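SLT domain-containing protein (Bdellovibrio bacteriovorus HD100, PDB 6TAB) is a lysozyme-like hydrolase of the SLT family that probably cleaves peptidoglycan and facilitates the predator's exit from its prey cell. Local coordinates at residues I172-G177 / K188-P193; N178-G183 / L204-S209. One frame throughout, in Å; residues are numbered along the deposited sequence.

Contact 1 (I172-G177 / K188-P193); sequences ISIESG and KDLHDP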
# COMPACT_ATOMS: atom_id res chain seq x y z
N ILE A 172 4.12 3.75 8.51
CA ILE A 172 5.20 2.76 8.64
C ILE A 172 6.07 3.18 9.82
O ILE A 172 6.19 4.36 10.14
CB ILE A 172 5.99 2.65 7.32
CG1 ILE A 172 5.06 2.12 6.19
CG2 ILE A 172 7.27 1.79 7.46
CD1 ILE A 172 5.62 2.26 4.78
N SER A 173 6.69 2.20 10.49
CA SER A 173 7.61 2.46 11.60
C SER A 173 9.05 2.04 11.24
O SER A 173 9.27 1.21 10.34
CB SER A 173 7.13 1.80 12.90
OG SER A 173 6.69 0.47 12.70
N ILE A 174 10.03 2.65 11.92
CA ILE A 174 11.40 2.53 11.44
C ILE A 174 11.97 1.10 11.63
O ILE A 174 12.64 0.61 10.71
CB ILE A 174 12.32 3.61 12.03
CG1 ILE A 174 13.67 3.65 11.31
CG2 ILE A 174 12.50 3.48 13.54
CD1 ILE A 174 14.45 4.94 11.56
N GLU A 175 11.72 0.43 12.77
CA GLU A 175 12.29 -0.92 12.98
C GLU A 175 11.62 -1.90 12.00
O GLU A 175 12.30 -2.67 11.27
CB GLU A 175 12.17 -1.32 14.46
CG GLU A 175 12.80 -2.66 14.80
CD GLU A 175 12.90 -2.97 16.28
OE1 GLU A 175 11.87 -3.07 16.94
OE2 GLU A 175 14.02 -3.14 16.75
N SER A 176 10.29 -1.96 12.01
CA SER A 176 9.58 -2.91 11.14
C SER A 176 9.88 -2.63 9.66
O SER A 176 10.13 -3.56 8.87
CB SER A 176 8.10 -2.97 11.44
OG SER A 176 7.48 -1.73 11.11
N GLY A 177 9.90 -1.36 9.27
CA GLY A 177 10.17 -0.99 7.86
C GLY A 177 11.57 -1.39 7.40
O GLY A 177 11.80 -1.86 6.30
N LYS A 188 13.33 11.20 10.30
CA LYS A 188 12.91 12.22 9.30
C LYS A 188 12.63 11.59 7.92
O LYS A 188 11.75 12.03 7.17
CB LYS A 188 13.96 13.32 9.17
CG LYS A 188 13.56 14.49 8.29
CD LYS A 188 14.53 15.66 8.35
CE LYS A 188 14.07 16.83 7.51
NZ LYS A 188 15.06 17.93 7.51
N ASP A 189 13.37 10.53 7.58
CA ASP A 189 13.24 9.87 6.28
C ASP A 189 11.84 9.24 6.08
O ASP A 189 11.38 9.12 4.92
CB ASP A 189 14.37 8.87 6.05
CG ASP A 189 15.73 9.56 5.94
OD1 ASP A 189 15.88 10.40 5.03
OD2 ASP A 189 16.61 9.30 6.80
N LEU A 190 11.17 8.82 7.16
CA LEU A 190 9.81 8.25 7.03
C LEU A 190 8.77 9.34 6.67
O LEU A 190 7.71 9.01 6.11
CB LEU A 190 9.41 7.46 8.29
CG LEU A 190 10.14 6.11 8.49
CD1 LEU A 190 11.45 6.31 9.26
CD2 LEU A 190 9.25 5.06 9.17
N HIS A 191 9.09 10.62 6.95
CA HIS A 191 8.23 11.74 6.61
C HIS A 191 8.53 12.28 5.20
O HIS A 191 7.87 13.24 4.74
CB HIS A 191 8.32 12.81 7.72
CG HIS A 191 7.81 12.35 9.06
ND1 HIS A 191 6.48 12.15 9.32
CD2 HIS A 191 8.48 11.95 10.17
CE1 HIS A 191 6.33 11.71 10.56
NE2 HIS A 191 7.58 11.58 11.13
N ASP A 192 9.49 11.69 4.48
CA ASP A 192 9.72 11.94 3.05
C ASP A 192 8.72 11.10 2.28
O ASP A 192 8.83 9.86 2.33
CB ASP A 192 11.18 11.63 2.67
CG ASP A 192 11.51 11.75 1.19
OD1 ASP A 192 10.56 11.76 0.34
OD2 ASP A 192 12.74 11.76 0.86
N PRO A 193 7.72 11.70 1.57
CA PRO A 193 6.66 10.91 0.97
C PRO A 193 7.18 9.88 -0.06
O PRO A 193 6.60 8.78 -0.20
CB PRO A 193 5.73 11.97 0.35
CG PRO A 193 6.60 13.15 0.12
CD PRO A 193 7.58 13.14 1.27
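Leu190 alone carries the 188-193 side of this contact, pressing its two methyl groups against Ile172, Ser173 and Ile174 at the start of helix 174-178. The approach to it is a helix-like turn. Lys188 O accepts a hydrogen bond from His191 N at 3.0 Å, and Asp189 O accepts one from Asp192 N at 3.2 Å; Asp189 also turns its carboxylate back to Ser186 N and forward to Gln195 NE2.

At Leu190, CG stands anti to the carbonyl carbon (chi1 -72°), and the branched end is carried across to the other segment. CD2 rests on backbone: it lies 3.3 Å from Ile172 O and 3.7 Å from Ile174 N, with Ser173 C close by. The remaining methyl, CD1, faces Ile174, whose backbone sets CB 4.0 Å from Leu190 CD1. With CG1 anti to the backbone N (chi1 -168°), Ile174 brings CG1 and CD1 equally near that methyl, although the two side chains as a whole cross at about a right angle. Ile172 adds a looser touch, its CG2 4.2 Å from Leu190 CD2. The side-chain contacts are apolar, no hydrogen bond spans the segments, and only 142 Å² is buried in all. The surface that Leu190 meets is held together from within, by Ser173 OG hydrogen-bonded to Ser176 OG at 2.8 Å and by Gly177 N hydrogen-bonded to Ser173 O.

Further along, Asp192 is the N-cap of helix 193-211, its OD1 accepting from Leu194 N. The contact thus sets the loop leading into that helix against the first turn of helix 174-178 and the residues just before it, with Leu190 also touching Arg167 of strand 163-167 and Ile172 packing on Asn196 and Cys199 of helix 193-211.

Contact 2 (N178-G183 / L204-S209); sequences NAYGCG and LDRWVS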
# COMPACT_ATOMS: atom_id res chain seq x y z
N ASN A 178 12.57 -1.12 8.24
CA ASN A 178 13.96 -1.37 7.85
C ASN A 178 14.23 -2.89 7.70
O ASN A 178 15.11 -3.26 6.90
CB ASN A 178 14.95 -0.66 8.77
CG ASN A 178 15.22 0.79 8.40
OD1 ASN A 178 14.81 1.24 7.31
ND2 ASN A 178 15.91 1.51 9.28
N ALA A 179 13.43 -3.76 8.32
CA ALA A 179 13.52 -5.24 8.10
C ALA A 179 13.14 -5.64 6.65
O ALA A 179 13.38 -6.79 6.24
CB ALA A 179 12.66 -5.95 9.10
N TYR A 180 12.48 -4.75 5.90
CA TYR A 180 12.15 -4.98 4.46
C TYR A 180 13.21 -4.39 3.51
O TYR A 180 13.04 -4.43 2.28
CB TYR A 180 10.79 -4.38 4.10
CG TYR A 180 9.60 -5.04 4.77
CD1 TYR A 180 9.20 -4.64 6.03
CD2 TYR A 180 8.87 -6.05 4.15
CE1 TYR A 180 8.12 -5.24 6.67
CE2 TYR A 180 7.80 -6.66 4.78
CZ TYR A 180 7.41 -6.26 6.06
OH TYR A 180 6.37 -6.81 6.74
N GLY A 181 14.25 -3.75 4.04
CA GLY A 181 15.32 -3.18 3.22
C GLY A 181 15.06 -1.74 2.80
O GLY A 181 15.66 -1.26 1.85
N CYS A 182 14.16 -1.04 3.50
CA CYS A 182 13.73 0.31 3.18
C CYS A 182 14.87 1.33 3.36
O CYS A 182 14.83 2.39 2.69
CB CYS A 182 12.45 0.68 3.96
SG CYS A 182 11.03 -0.37 3.46
N GLY A 183 15.87 1.03 4.21
CA GLY A 183 17.04 1.89 4.38
C GLY A 183 16.71 3.31 4.85
O GLY A 183 17.33 4.26 4.39
N LEU A 204 4.43 -4.79 0.14
CA LEU A 204 3.50 -5.50 -0.75
C LEU A 204 4.25 -6.55 -1.60
O LEU A 204 3.75 -7.67 -1.83
CB LEU A 204 2.72 -4.52 -1.63
CG LEU A 204 1.73 -3.61 -0.90
CD1 LEU A 204 1.23 -2.50 -1.82
CD2 LEU A 204 0.51 -4.39 -0.37
N ASP A 205 5.42 -6.17 -2.14
CA ASP A 205 6.20 -7.07 -3.00
C ASP A 205 6.55 -8.38 -2.25
O ASP A 205 6.57 -9.48 -2.86
CB ASP A 205 7.47 -6.40 -3.54
CG ASP A 205 8.22 -7.20 -4.59
OD1 ASP A 205 7.76 -7.20 -5.76
OD2 ASP A 205 9.28 -7.79 -4.24
N ARG A 206 6.83 -8.30 -0.98
CA ARG A 206 7.13 -9.49 -0.20
C ARG A 206 5.87 -10.31 0.05
O ARG A 206 5.84 -11.48 -0.31
CB ARG A 206 7.75 -9.14 1.16
CG ARG A 206 8.13 -10.42 1.92
CD ARG A 206 8.33 -10.33 3.40
NE ARG A 206 9.55 -9.68 3.74
CZ ARG A 206 9.96 -9.39 5.00
NH1 ARG A 206 9.25 -9.67 6.12
NH2 ARG A 206 11.09 -8.76 5.12
N TRP A 207 4.83 -9.72 0.64
CA TRP A 207 3.69 -10.54 1.13
C TRP A 207 2.68 -10.95 0.04
O TRP A 207 2.15 -12.07 0.09
CB TRP A 207 2.98 -9.90 2.31
CG TRP A 207 3.85 -9.70 3.52
CD1 TRP A 207 4.10 -8.51 4.13
CD2 TRP A 207 4.51 -10.71 4.28
NE1 TRP A 207 4.87 -8.71 5.23
CE2 TRP A 207 5.18 -10.04 5.33
CE3 TRP A 207 4.63 -12.09 4.17
CZ2 TRP A 207 5.90 -10.71 6.31
CZ3 TRP A 207 5.38 -12.75 5.13
CH2 TRP A 207 6.02 -12.07 6.17
N VAL A 208 2.32 -10.04 -0.89
CA VAL A 208 1.39 -10.43 -1.95
C VAL A 208 1.99 -11.58 -2.77
O VAL A 208 1.29 -12.53 -3.14
CB VAL A 208 0.93 -9.22 -2.79
CG1 VAL A 208 -0.02 -9.64 -3.92
CG2 VAL A 208 0.25 -8.15 -1.92
N SER A 209 3.34 -11.59 -3.05
CA SER A 209 4.05 -12.64 -3.85
C SER A 209 4.23 -13.96 -3.07
O SER A 209 4.16 -15.05 -3.67
CB SER A 209 5.37 -12.13 -4.38
OG SER A 209 6.07 -13.13 -5.10
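The guanidinium of Arg206 lies flat on one face of the Tyr180 ring, centres 4.0 Å apart and planes tilted by 24°. The stack is offset: Arg206 CZ projects just outside the CD2-CE2 side of the ring, 3.5 Å from Tyr180 CE2, which sits beneath the centre of the guanidinium, while NH2 lies by CD2, on the side of the ring nearer the backbone. At the edge of the guanidinium, near its plane, Arg206 NH2 comes to 3.2 Å from Ala179 O.

A different surface of the same tyrosine meets Trp207. The indole N-H points at the phenol oxygen, Trp207 NE1 to Tyr180 OH being 2.9 Å with an angle of 158° at the hydrogen. The oxygen lies close to the indole plane and NE1 close to the phenol plane, and the rings stand obliquely at a steep angle, with Tyr180 CE2 and Trp207 CD1 at 4.2 Å.

Arg206 and Trp207 are neighbours on helix 193-211, yet they reach separate parts of one ring. Extended at chi1 and chi2, the arginine chain carries CD over a face of the Trp207 indole; the bend at chi3 (-74°) then swings the guanidinium onto the tyrosine.

Tyr180 is presented by the C-terminal end of helix 174-178. A type I turn from Asn178, with Gly181 N hydrogen-bonded to Asn178 O at 3.0 Å, closes on Gly181, whose positive phi completes a Schellman motif. One residue on, Cys182 forms a disulfide with Cys199 and so ties this loop covalently to helix 193-211.

Farther out, Tyr180 touches Ile203 and Tyr228, and Trp207 touches Arg227. The carboxylate of Asp205 accepts hydrogen bonds from Leu105 N and Asn104 ND2, connecting the helix to another loop.

How the contacts relate
Both contacts bring consecutive pieces of the 172-183 region against what follows it: contact 1 uses the beginning of helix 174-178 and contact 2 the turn that leaves it. On the other side, contact 1 uses the loop that leads into helix 193-211, contact 2 the helix itself in its later turns. Contact 1 is partly buried and apolar between side chains, with a leucine methyl against backbone, whereas contact 2 lies at the surface and relies on a stacked guanidinium and an indole-to-phenol hydrogen bond. Their centres are about 13 Å apart, but they meet where Gly177 O packs 3.3 Å from Cys182 SG, the sulfur joined to Cys199, a residue that Ile172 also touches.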